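Local coordinates for magnesium and cobalt efflux protein CorC (Neisseria meningitidis serogroup B, PDB 3OI8), which probably takes part in magnesium and cobalt ion transport, this piece being its N-terminal region and adenosine-binding CBS-domain pair, at residues 40-50 / 145-154; 84-95 / 105-114. All coordinates share one frame; numbering follows the deposited sequence.

Contact 1: 40-50 / 145-154; sequences VRDAMITRSRM and TSGLVTFEDI. With ADN (adenosine), chain C.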
loop_
_atom_site.group_PDB
_atom_site.type_symbol
_atom_site.label_atom_id
_atom_site.label_comp_id
_atom_site.label_asym_id
_atom_site.label_seq_id
_atom_site.Cartn_x
_atom_site.Cartn_y
_atom_site.Cartn_z
ATOM N N VAL A 40 2.486 13.556 -10.212
ATOM C CA VAL A 40 2.615 12.209 -10.768
ATOM C C VAL A 40 3.956 12.041 -11.471
ATOM O O VAL A 40 4.624 11.036 -11.291
ATOM C CB VAL A 40 1.451 11.891 -11.730
ATOM C CG1 VAL A 40 1.760 10.652 -12.555
ATOM C CG2 VAL A 40 0.155 11.711 -10.941
ATOM N N ARG A 41 4.356 13.053 -12.245
ATOM C CA ARG A 41 5.655 13.079 -12.926
ATOM C C ARG A 41 6.797 12.609 -12.050
ATOM O O ARG A 41 7.716 11.930 -12.516
ATOM C CB ARG A 41 6.007 14.508 -13.346
ATOM C CG ARG A 41 5.324 15.001 -14.576
ATOM C CD ARG A 41 6.097 16.160 -15.192
ATOM N NE ARG A 41 5.308 16.800 -16.233
ATOM C CZ ARG A 41 4.371 17.705 -15.979
ATOM N NH1 ARG A 41 4.134 18.063 -14.724
ATOM N NH2 ARG A 41 3.675 18.252 -16.968
ATOM N N ASP A 42 6.761 13.018 -10.786
ATOM C CA ASP A 42 7.889 12.817 -9.889
ATOM C C ASP A 42 7.998 11.390 -9.332
ATOM O O ASP A 42 9.028 11.026 -8.764
ATOM C CB ASP A 42 7.831 13.846 -8.743
ATOM C CG ASP A 42 7.807 15.294 -9.251
ATOM O OD1 ASP A 42 8.753 15.695 -9.968
ATOM O OD2 ASP A 42 6.842 16.032 -8.938
ATOM N N ALA A 43 6.947 10.585 -9.488
ATOM C CA ALA A 43 6.909 9.262 -8.856
ATOM C C ALA A 43 6.645 8.137 -9.841
ATOM O O ALA A 43 6.692 6.964 -9.478
ATOM C CB ALA A 43 5.854 9.217 -7.730
HETATM N N MSE A 44 6.368 8.491 -11.086
HETATM C CA MSE A 44 5.977 7.493 -12.073
HETATM C C MSE A 44 7.136 6.656 -12.613
HETATM O O MSE A 44 8.304 7.055 -12.557
HETATM C CB MSE A 44 5.237 8.150 -13.236
HETATM C CG MSE A 44 6.111 9.069 -14.062
HETATM SE SE MSE A 44 5.192 9.605 -15.688
HETATM C CE MSE A 44 6.282 11.158 -16.134
ATOM N N ILE A 45 6.789 5.476 -13.116
ATOM C CA ILE A 45 7.705 4.650 -13.895
ATOM C C ILE A 45 7.475 4.951 -15.369
ATOM O O ILE A 45 6.353 4.844 -15.856
ATOM C CB ILE A 45 7.440 3.169 -13.626
ATOM C CG1 ILE A 45 7.662 2.877 -12.137
ATOM C CG2 ILE A 45 8.324 2.291 -14.528
ATOM C CD1 ILE A 45 7.108 1.546 -11.697
ATOM N N THR A 46 8.526 5.341 -16.082
ATOM C CA THR A 46 8.355 5.822 -17.453
ATOM C C THR A 46 7.945 4.688 -18.398
ATOM O O THR A 46 8.294 3.535 -18.152
ATOM C CB THR A 46 9.637 6.480 -17.981
ATOM O OG1 THR A 46 9.344 7.143 -19.220
ATOM C CG2 THR A 46 10.728 5.426 -18.194
ATOM N N ARG A 47 7.231 5.026 -19.478
ATOM C CA ARG A 47 6.690 4.028 -20.418
ATOM C C ARG A 47 7.684 2.947 -20.834
ATOM O O ARG A 47 7.412 1.754 -20.713
ATOM C CB ARG A 47 6.148 4.709 -21.677
ATOM C CG ARG A 47 5.590 3.749 -22.721
ATOM C CD ARG A 47 5.311 4.493 -24.038
ATOM N NE ARG A 47 6.521 5.069 -24.632
ATOM C CZ ARG A 47 6.894 6.346 -24.509
ATOM N NH1 ARG A 47 6.155 7.192 -23.804
ATOM N NH2 ARG A 47 8.005 6.791 -25.098
ATOM N N SER A 48 8.836 3.360 -21.338
ATOM C CA SER A 48 9.798 2.398 -21.854
ATOM C C SER A 48 10.316 1.428 -20.785
ATOM O O SER A 48 11.014 0.475 -21.106
ATOM C CB SER A 48 10.956 3.109 -22.576
ATOM O OG SER A 48 11.387 4.261 -21.862
ATOM N N ARG A 49 9.956 1.654 -19.522
ATOM C CA ARG A 49 10.431 0.797 -18.428
ATOM C C ARG A 49 9.338 -0.011 -17.715
ATOM O O ARG A 49 9.632 -0.798 -16.805
ATOM C CB ARG A 49 11.197 1.628 -17.392
ATOM C CG ARG A 49 12.463 2.260 -17.942
ATOM C CD ARG A 49 13.184 3.085 -16.883
ATOM N NE ARG A 49 14.342 3.776 -17.448
ATOM C CZ ARG A 49 15.117 4.620 -16.773
ATOM N NH1 ARG A 49 14.860 4.890 -15.497
ATOM N NH2 ARG A 49 16.145 5.198 -17.377
HETATM N N MSE A 50 8.081 0.179 -18.101
HETATM C CA MSE A 50 7.006 -0.569 -17.451
HETATM C C MSE A 50 7.074 -2.041 -17.831
HETATM O O MSE A 50 7.415 -2.370 -18.964
HETATM C CB MSE A 50 5.649 -0.056 -17.907
HETATM C CG MSE A 50 5.455 1.418 -17.789
HETATM SE SE MSE A 50 3.697 1.814 -18.485
HETATM C CE MSE A 50 3.933 1.196 -20.312
ATOM N N THR A 145 0.700 6.980 -23.823
ATOM C CA THR A 145 1.121 6.507 -22.508
ATOM C C THR A 145 2.464 7.120 -22.125
ATOM O O THR A 145 3.429 7.010 -22.882
ATOM C CB THR A 145 1.274 4.967 -22.538
ATOM O OG1 THR A 145 -0.003 4.372 -22.767
ATOM C CG2 THR A 145 1.846 4.449 -21.253
ATOM N N SER A 146 2.526 7.776 -20.965
ATOM C CA SER A 146 3.777 8.348 -20.457
ATOM C C SER A 146 4.439 7.390 -19.481
ATOM O O SER A 146 5.653 7.381 -19.333
ATOM C CB SER A 146 3.528 9.677 -19.730
ATOM O OG SER A 146 2.883 10.608 -20.569
ATOM N N GLY A 147 3.628 6.602 -18.788
ATOM C CA GLY A 147 4.152 5.623 -17.857
ATOM C C GLY A 147 3.047 5.144 -16.937
ATOM O O GLY A 147 1.872 5.168 -17.299
ATOM N N LEU A 148 3.424 4.695 -15.750
ATOM C CA LEU A 148 2.440 4.236 -14.775
ATOM C C LEU A 148 2.878 4.755 -13.408
ATOM O O LEU A 148 4.031 5.188 -13.243
ATOM C CB LEU A 148 2.312 2.699 -14.799
ATOM C CG LEU A 148 3.503 1.825 -14.385
ATOM C CD1 LEU A 148 3.682 1.790 -12.869
ATOM C CD2 LEU A 148 3.330 0.384 -14.910
ATOM N N VAL A 149 1.958 4.755 -12.453
ATOM C CA VAL A 149 2.270 5.199 -11.096
ATOM C C VAL A 149 1.524 4.313 -10.104
ATOM O O VAL A 149 0.375 3.899 -10.365
ATOM C CB VAL A 149 1.985 6.731 -10.889
ATOM C CG1 VAL A 149 0.543 7.083 -11.216
ATOM C CG2 VAL A 149 2.370 7.186 -9.466
ATOM N N THR A 150 2.189 3.981 -8.995
ATOM C CA THR A 150 1.604 3.073 -8.017
ATOM C C THR A 150 1.524 3.675 -6.609
ATOM O O THR A 150 2.329 4.527 -6.229
ATOM C CB THR A 150 2.409 1.747 -7.920
ATOM O OG1 THR A 150 3.643 2.000 -7.240
ATOM C CG2 THR A 150 2.720 1.181 -9.321
ATOM N N PHE A 151 0.528 3.204 -5.865
ATOM C CA PHE A 151 0.307 3.547 -4.464
ATOM C C PHE A 151 1.566 3.287 -3.653
ATOM O O PHE A 151 2.062 4.164 -2.948
ATOM C CB PHE A 151 -0.866 2.708 -3.935
ATOM C CG PHE A 151 -1.119 2.854 -2.451
ATOM C CD1 PHE A 151 -1.725 3.994 -1.945
ATOM C CD2 PHE A 151 -0.787 1.828 -1.574
ATOM C CE1 PHE A 151 -1.964 4.128 -0.577
ATOM C CE2 PHE A 151 -1.025 1.949 -0.211
ATOM C CZ PHE A 151 -1.616 3.103 0.289
ATOM N N GLU A 152 2.114 2.089 -3.781
ATOM C CA GLU A 152 3.265 1.719 -2.969
ATOM C C GLU A 152 4.480 2.595 -3.245
ATOM O O GLU A 152 5.290 2.838 -2.349
ATOM C CB GLU A 152 3.578 0.226 -3.112
ATOM C CG GLU A 152 2.422 -0.657 -2.628
ATOM C CD GLU A 152 2.788 -2.125 -2.501
ATOM O OE1 GLU A 152 1.996 -2.882 -1.892
ATOM O OE2 GLU A 152 3.862 -2.523 -3.005
ATOM N N ASP A 153 4.591 3.098 -4.471
ATOM C CA ASP A 153 5.679 4.009 -4.821
ATOM C C ASP A 153 5.531 5.384 -4.172
ATOM O O ASP A 153 6.519 6.012 -3.804
ATOM C CB ASP A 153 5.766 4.199 -6.333
ATOM C CG ASP A 153 6.572 3.121 -7.008
ATOM O OD1 ASP A 153 7.281 2.381 -6.289
ATOM O OD2 ASP A 153 6.499 3.023 -8.254
ATOM N N ILE A 154 4.302 5.868 -4.063
ATOM C CA ILE A 154 4.097 7.216 -3.549
ATOM C C ILE A 154 4.054 7.284 -2.010
ATOM O O ILE A 154 4.308 8.343 -1.433
ATOM C CB ILE A 154 2.860 7.910 -4.185
ATOM C CG1 ILE A 154 1.554 7.288 -3.700
ATOM C CG2 ILE A 154 2.937 7.873 -5.708
ATOM C CD1 ILE A 154 0.335 8.017 -4.249
HETATM O "O5'" ADN C . 7.155 -4.017 -7.534
HETATM C "C5'" ADN C . 8.206 -3.443 -6.800
HETATM C "C4'" ADN C . 8.519 -2.015 -7.340
HETATM O "O4'" ADN C . 8.602 -2.035 -8.797
HETATM C "C3'" ADN C . 7.412 -1.014 -6.945
HETATM O "O3'" ADN C . 7.848 -0.226 -5.871
HETATM C "C2'" ADN C . 7.199 -0.164 -8.174
HETATM O "O2'" ADN C . 8.012 0.987 -8.118
HETATM C "C1'" ADN C . 7.688 -1.027 -9.337
HETATM N N9 ADN C . 6.581 -1.675 -10.037
HETATM C C8 ADN C . 5.362 -2.347 -9.423
HETATM N N7 ADN C . 4.539 -2.909 -10.551
HETATM C C5 ADN C . 5.265 -2.588 -11.869
HETATM C C6 ADN C . 4.922 -2.908 -13.356
HETATM N N6 ADN C . 3.727 -3.690 -13.670
HETATM N N1 ADN C . 5.819 -2.464 -14.416
HETATM C C2 ADN C . 7.090 -1.695 -14.087
HETATM N N3 ADN C . 7.429 -1.383 -12.628
HETATM C C4 ADN C . 6.517 -1.833 -11.547
HETATM O O HOH W 1 5.014 4.819 -9.417
HETATM O O HOH W 2 7.696 9.147 -19.792
#
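Ile45 and Leu148 form an antiparallel hydrogen-bonded pair, with Ile45 N to Leu148 O at 2.8 Å and Leu148 N to Ile45 O at 2.9 Å. Beside it, Thr46 faces Gly147 as a non-hydrogen-bonded pair. Arg47 N then bonds Ser146 O. The Arg47 side chain returns to the same strand. It leaves the backbone with CG anti to N and bends at chi3 (62°), which brings NH1 to Thr145 O at 2.9 Å, in the guanidinium plane. Ser146 and Gly147 form a classic beta bulge against Val138. Paired with 145-150, the short strand 45-46 is an outermost strand of the second CBS domain's sheet, although it comes much earlier in the chain. Ile45 and Leu148 put their side chains on one face, side by side, with CD1 atoms 3.6 Å apart. Met50 slides past Leu148 in the opposite direction, its CG 3.7 Å from Leu148 CD2. Ile45 CD1 and Leu148 CD2 border the adenine of the bound adenosine, and Met50 adds its CA beside C2. At the ribose, Asp153 OD1 accepts from O3' of adenosine at 2.7 Å. Thr150 is the N-cap of helix 151-154; its OG1 accepts from Asp153 N. A water links Ala43 O, Thr150 N and Asp153 OD2. Away from the nucleoside, the side chains of Val40 and Val149 cross at about a right angle, touching through their CG1 atoms, and Ala43 CB meets Ile154 CG2 at 3.8 Å.

Contact 2: 84-95 / 105-114; sequences VLGILHAKDLLK and LKSILRPAVF
Ile87 and Arg110 pair as a single antiparallel bridge, where segment 105-114, at the start of the second CBS range, runs back along edge strand 84-89 of the first. Two backbone hydrogen bonds make the bridge: Ile87 N to Arg110 O at 2.7 Å and Arg110 N to Ile87 O. Next to it, Leu85 and Gly86 form a classic beta bulge against Val76. Gly86 CA lies 3.1 Å from Arg110 O, and Leu109 packs against it.

The apolar contacts run along the strand and beyond its end. Near the weakly bonded helix 105-108, Ile108 packs against Leu88, Leu93 and the aliphatic part of Lys95. Its CD1 is only 3.5 Å from Leu88 CD1, a tight carbon pair. Leu109 sends CD1 over the Ile87 backbone and CD2 toward Leu85 O. At the other end, Ala112 CB touches Ile87 CD1 and, more loosely, Val84 CG1. Ile87, Ala112 and Phe114 also reach Ile137, which joins this edge to the second CBS domain.

Two waters bridge the segments. One water joins Leu85 O to Ala112 N. The other accepts from His89 N and donates to Ile108 O and Asp92 OD2.

The charged and aromatic contacts centre on Arg110. Its chain is extended from CG to NE and carries the guanidinium flat onto the His89 ring, centres 3.8 Å apart and planes at 13°. Arg110 CD also sits over that ring face as a CH-pi contact. Asp92 meets the guanidinium at its edge, nearly coplanar with it. Lys95 NZ adds a long salt bridge to Asp92 OD1. The grip is side-on and both main bonds end on one oxygen: Arg110 NE reaches Asp92 OD2 at 2.8 Å, and NH2 reaches the same OD2 at 2.9 Å.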
loop_
_atom_site.group_PDB
_atom_site.type_symbol
_atom_site.label_atom_id
_atom_site.label_comp_id
_atom_site.label_asym_id
_atom_site.label_seq_id
_atom_site.Cartn_x
_atom_site.Cartn_y
_atom_site.Cartn_z
ATOM N N VAL A 84 -3.283 0.559 -23.809
ATOM C CA VAL A 84 -3.439 -0.175 -22.553
ATOM C C VAL A 84 -4.897 -0.590 -22.439
ATOM O O VAL A 84 -5.791 0.246 -22.532
ATOM C CB VAL A 84 -3.023 0.661 -21.302
ATOM C CG1 VAL A 84 -3.317 -0.135 -19.995
ATOM C CG2 VAL A 84 -1.561 1.049 -21.355
ATOM N N LEU A 85 -5.134 -1.881 -22.251
ATOM C CA LEU A 85 -6.498 -2.416 -22.271
ATOM C C LEU A 85 -7.061 -2.538 -20.874
ATOM O O LEU A 85 -8.272 -2.668 -20.676
ATOM C CB LEU A 85 -6.491 -3.797 -22.933
ATOM C CG LEU A 85 -5.844 -3.816 -24.320
ATOM C CD1 LEU A 85 -5.648 -5.242 -24.819
ATOM C CD2 LEU A 85 -6.686 -2.998 -25.296
ATOM N N GLY A 86 -6.173 -2.531 -19.891
ATOM C CA GLY A 86 -6.591 -2.849 -18.548
ATOM C C GLY A 86 -5.424 -3.166 -17.638
ATOM O O GLY A 86 -4.257 -3.073 -18.037
ATOM N N ILE A 87 -5.754 -3.542 -16.406
ATOM C CA ILE A 87 -4.771 -3.925 -15.402
ATOM C C ILE A 87 -5.073 -5.358 -14.961
ATOM O O ILE A 87 -6.224 -5.700 -14.693
ATOM C CB ILE A 87 -4.866 -3.022 -14.142
ATOM C CG1 ILE A 87 -4.880 -1.535 -14.509
ATOM C CG2 ILE A 87 -3.749 -3.341 -13.160
ATOM C CD1 ILE A 87 -3.638 -1.046 -15.226
ATOM N N LEU A 88 -4.040 -6.196 -14.907
ATOM C CA LEU A 88 -4.158 -7.511 -14.306
ATOM C C LEU A 88 -3.490 -7.473 -12.956
ATOM O O LEU A 88 -2.358 -7.010 -12.848
ATOM C CB LEU A 88 -3.451 -8.588 -15.132
ATOM C CG LEU A 88 -3.378 -9.882 -14.297
ATOM C CD1 LEU A 88 -4.691 -10.652 -14.335
ATOM C CD2 LEU A 88 -2.219 -10.779 -14.697
ATOM N N HIS A 89 -4.203 -7.965 -11.944
ATOM C CA HIS A 89 -3.687 -8.167 -10.592
ATOM C C HIS A 89 -3.201 -9.601 -10.472
ATOM O O HIS A 89 -3.966 -10.537 -10.709
ATOM C CB HIS A 89 -4.807 -7.919 -9.586
ATOM C CG HIS A 89 -5.262 -6.495 -9.557
ATOM N ND1 HIS A 89 -5.510 -5.814 -8.385
ATOM C CD2 HIS A 89 -5.466 -5.609 -10.559
ATOM C CE1 HIS A 89 -5.869 -4.573 -8.670
ATOM N NE2 HIS A 89 -5.851 -4.425 -9.983
ATOM N N ALA A 90 -1.931 -9.769 -10.117
ATOM C CA ALA A 90 -1.304 -11.087 -10.077
ATOM C C ALA A 90 -2.185 -12.137 -9.379
ATOM O O ALA A 90 -2.304 -13.278 -9.832
ATOM C CB ALA A 90 0.055 -10.995 -9.367
ATOM N N LYS A 91 -2.792 -11.757 -8.267
ATOM C CA LYS A 91 -3.541 -12.727 -7.476
ATOM C C LYS A 91 -4.887 -13.111 -8.090
ATOM O O LYS A 91 -5.526 -14.047 -7.630
ATOM C CB LYS A 91 -3.725 -12.247 -6.040
ATOM C CG LYS A 91 -4.596 -11.024 -5.856
ATOM C CD LYS A 91 -4.602 -10.621 -4.373
ATOM C CE LYS A 91 -5.302 -9.285 -4.126
ATOM N NZ LYS A 91 -6.787 -9.379 -4.254
ATOM N N ASP A 92 -5.322 -12.394 -9.121
ATOM C CA ASP A 92 -6.529 -12.802 -9.841
ATOM C C ASP A 92 -6.251 -14.035 -10.694
ATOM O O ASP A 92 -7.172 -14.766 -11.068
ATOM C CB ASP A 92 -7.108 -11.636 -10.666
ATOM C CG ASP A 92 -7.774 -10.585 -9.784
ATOM O OD1 ASP A 92 -8.103 -10.924 -8.626
ATOM O OD2 ASP A 92 -7.968 -9.427 -10.227
ATOM N N LEU A 93 -4.972 -14.283 -10.980
ATOM C CA LEU A 93 -4.585 -15.472 -11.732
ATOM C C LEU A 93 -4.896 -16.770 -10.958
ATOM O O LEU A 93 -5.048 -17.835 -11.558
ATOM C CB LEU A 93 -3.097 -15.433 -12.086
ATOM C CG LEU A 93 -2.643 -14.479 -13.200
ATOM C CD1 LEU A 93 -1.124 -14.469 -13.254
ATOM C CD2 LEU A 93 -3.220 -14.916 -14.542
ATOM N N LEU A 94 -5.000 -16.676 -9.640
ATOM C CA LEU A 94 -5.205 -17.868 -8.822
ATOM C C LEU A 94 -6.582 -18.470 -9.083
ATOM O O LEU A 94 -6.850 -19.614 -8.721
ATOM C CB LEU A 94 -5.062 -17.535 -7.342
ATOM C CG LEU A 94 -3.676 -17.120 -6.854
ATOM C CD1 LEU A 94 -3.770 -16.683 -5.404
ATOM C CD2 LEU A 94 -2.680 -18.258 -7.016
ATOM N N LYS A 95 -7.463 -17.687 -9.691
ATOM C CA LYS A 95 -8.778 -18.196 -10.072
ATOM C C LYS A 95 -8.640 -19.376 -11.035
ATOM O O LYS A 95 -9.579 -20.150 -11.225
ATOM C CB LYS A 95 -9.620 -17.084 -10.719
ATOM C CG LYS A 95 -9.929 -15.913 -9.784
ATOM C CD LYS A 95 -10.735 -14.822 -10.488
ATOM C CE LYS A 95 -10.812 -13.544 -9.653
ATOM N NZ LYS A 95 -11.205 -12.342 -10.465
ATOM N N LEU A 105 -8.164 -14.152 -20.237
ATOM C CA LEU A 105 -7.607 -12.965 -19.620
ATOM C C LEU A 105 -8.679 -11.886 -19.445
ATOM O O LEU A 105 -8.732 -11.234 -18.402
ATOM C CB LEU A 105 -6.415 -12.435 -20.426
ATOM C CG LEU A 105 -5.681 -11.227 -19.821
ATOM C CD1 LEU A 105 -5.433 -11.447 -18.324
ATOM C CD2 LEU A 105 -4.358 -10.973 -20.560
ATOM N N LYS A 106 -9.534 -11.706 -20.453
ATOM C CA LYS A 106 -10.605 -10.699 -20.373
ATOM C C LYS A 106 -11.586 -10.958 -19.222
ATOM O O LYS A 106 -12.263 -10.034 -18.756
ATOM C CB LYS A 106 -11.393 -10.618 -21.679
ATOM C CG LYS A 106 -10.562 -10.276 -22.905
ATOM C CD LYS A 106 -10.369 -8.779 -23.081
ATOM C CE LYS A 106 -9.585 -8.490 -24.367
ATOM N NZ LYS A 106 -10.165 -9.220 -25.540
ATOM N N SER A 107 -11.677 -12.207 -18.772
ATOM C CA SER A 107 -12.534 -12.522 -17.615
ATOM C C SER A 107 -12.041 -11.927 -16.291
ATOM O O SER A 107 -12.823 -11.788 -15.344
ATOM C CB SER A 107 -12.705 -14.042 -17.441
ATOM O OG SER A 107 -13.415 -14.580 -18.553
ATOM N N ILE A 108 -10.750 -11.611 -16.202
ATOM C CA ILE A 108 -10.188 -11.124 -14.931
ATOM C C ILE A 108 -9.538 -9.747 -15.052
ATOM O O ILE A 108 -9.073 -9.187 -14.069
ATOM C CB ILE A 108 -9.152 -12.121 -14.291
ATOM C CG1 ILE A 108 -7.968 -12.367 -15.232
ATOM C CG2 ILE A 108 -9.811 -13.454 -13.856
ATOM C CD1 ILE A 108 -6.908 -13.287 -14.642
ATOM N N LEU A 109 -9.492 -9.214 -16.264
ATOM C CA LEU A 109 -8.881 -7.916 -16.497
ATOM C C LEU A 109 -9.723 -6.813 -15.873
ATOM O O LEU A 109 -10.943 -6.766 -16.053
ATOM C CB LEU A 109 -8.780 -7.664 -18.002
ATOM C CG LEU A 109 -7.941 -6.480 -18.457
ATOM C CD1 LEU A 109 -6.485 -6.763 -18.133
ATOM C CD2 LEU A 109 -8.139 -6.265 -19.948
ATOM N N ARG A 110 -9.075 -5.911 -15.151
ATOM C CA ARG A 110 -9.782 -4.760 -14.610
ATOM C C ARG A 110 -9.502 -3.543 -15.475
ATOM O O ARG A 110 -8.453 -3.472 -16.110
ATOM C CB ARG A 110 -9.336 -4.505 -13.181
ATOM C CG ARG A 110 -9.604 -5.692 -12.241
ATOM C CD ARG A 110 -8.815 -5.547 -10.964
ATOM N NE ARG A 110 -8.858 -6.745 -10.127
ATOM C CZ ARG A 110 -9.109 -6.725 -8.820
ATOM N NH1 ARG A 110 -9.356 -5.571 -8.212
ATOM N NH2 ARG A 110 -9.116 -7.852 -8.121
ATOM N N PRO A 111 -10.439 -2.579 -15.498
ATOM C CA PRO A 111 -10.250 -1.327 -16.246
ATOM C C PRO A 111 -9.098 -0.500 -15.670
ATOM O O PRO A 111 -8.865 -0.519 -14.468
ATOM C CB PRO A 111 -11.578 -0.587 -16.049
ATOM C CG PRO A 111 -12.231 -1.246 -14.870
ATOM C CD PRO A 111 -11.771 -2.661 -14.872
ATOM N N ALA A 112 -8.371 0.196 -16.532
ATOM C CA ALA A 112 -7.266 1.059 -16.100
ATOM C C ALA A 112 -7.782 2.442 -15.709
ATOM O O ALA A 112 -8.679 2.982 -16.352
ATOM C CB ALA A 112 -6.247 1.195 -17.216
ATOM N N VAL A 113 -7.217 3.009 -14.649
ATOM C CA VAL A 113 -7.471 4.404 -14.312
ATOM C C VAL A 113 -6.369 5.252 -14.947
ATOM O O VAL A 113 -5.194 4.895 -14.879
ATOM C CB VAL A 113 -7.504 4.600 -12.790
ATOM C CG1 VAL A 113 -7.550 6.065 -12.447
ATOM C CG2 VAL A 113 -8.706 3.873 -12.204
ATOM N N PHE A 114 -6.748 6.332 -15.621
ATOM C CA PHE A 114 -5.777 7.181 -16.320
ATOM C C PHE A 114 -5.606 8.521 -15.613
ATOM O O PHE A 114 -6.576 9.085 -15.104
ATOM C CB PHE A 114 -6.203 7.398 -17.775
ATOM C CG PHE A 114 -6.252 6.129 -18.583
ATOM C CD1 PHE A 114 -5.098 5.585 -19.103
ATOM C CD2 PHE A 114 -7.446 5.465 -18.788
ATOM C CE1 PHE A 114 -5.136 4.399 -19.845
ATOM C CE2 PHE A 114 -7.488 4.287 -19.515
ATOM C CZ PHE A 114 -6.331 3.756 -20.042
HETATM O O HOH W 3 -9.215 -0.014 -19.160
HETATM O O HOH W 4 -6.990 -8.664 -12.388
#

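Overall arrangement
The chain begins with helices 5-17 and 23-35 and then enters segment 40-50. Contact 1 joins this segment to 145-154 near the C terminus and closes a long loop that holds most of both CBS domains. Contact 2 closes a much shorter loop within it, as the chain turns back after 84-95 and runs along the same strand through 105-114. The chain then continues into strand 114-116 of the second sheet. Contact 1 ties the start of the first domain to the second domain's sheet; contact 2 ties the start of the second CBS region to the first domain's sheet. Their centres are about 18 Å apart, and they meet where Thr145 packs on Val84. Both also touch the second subunit.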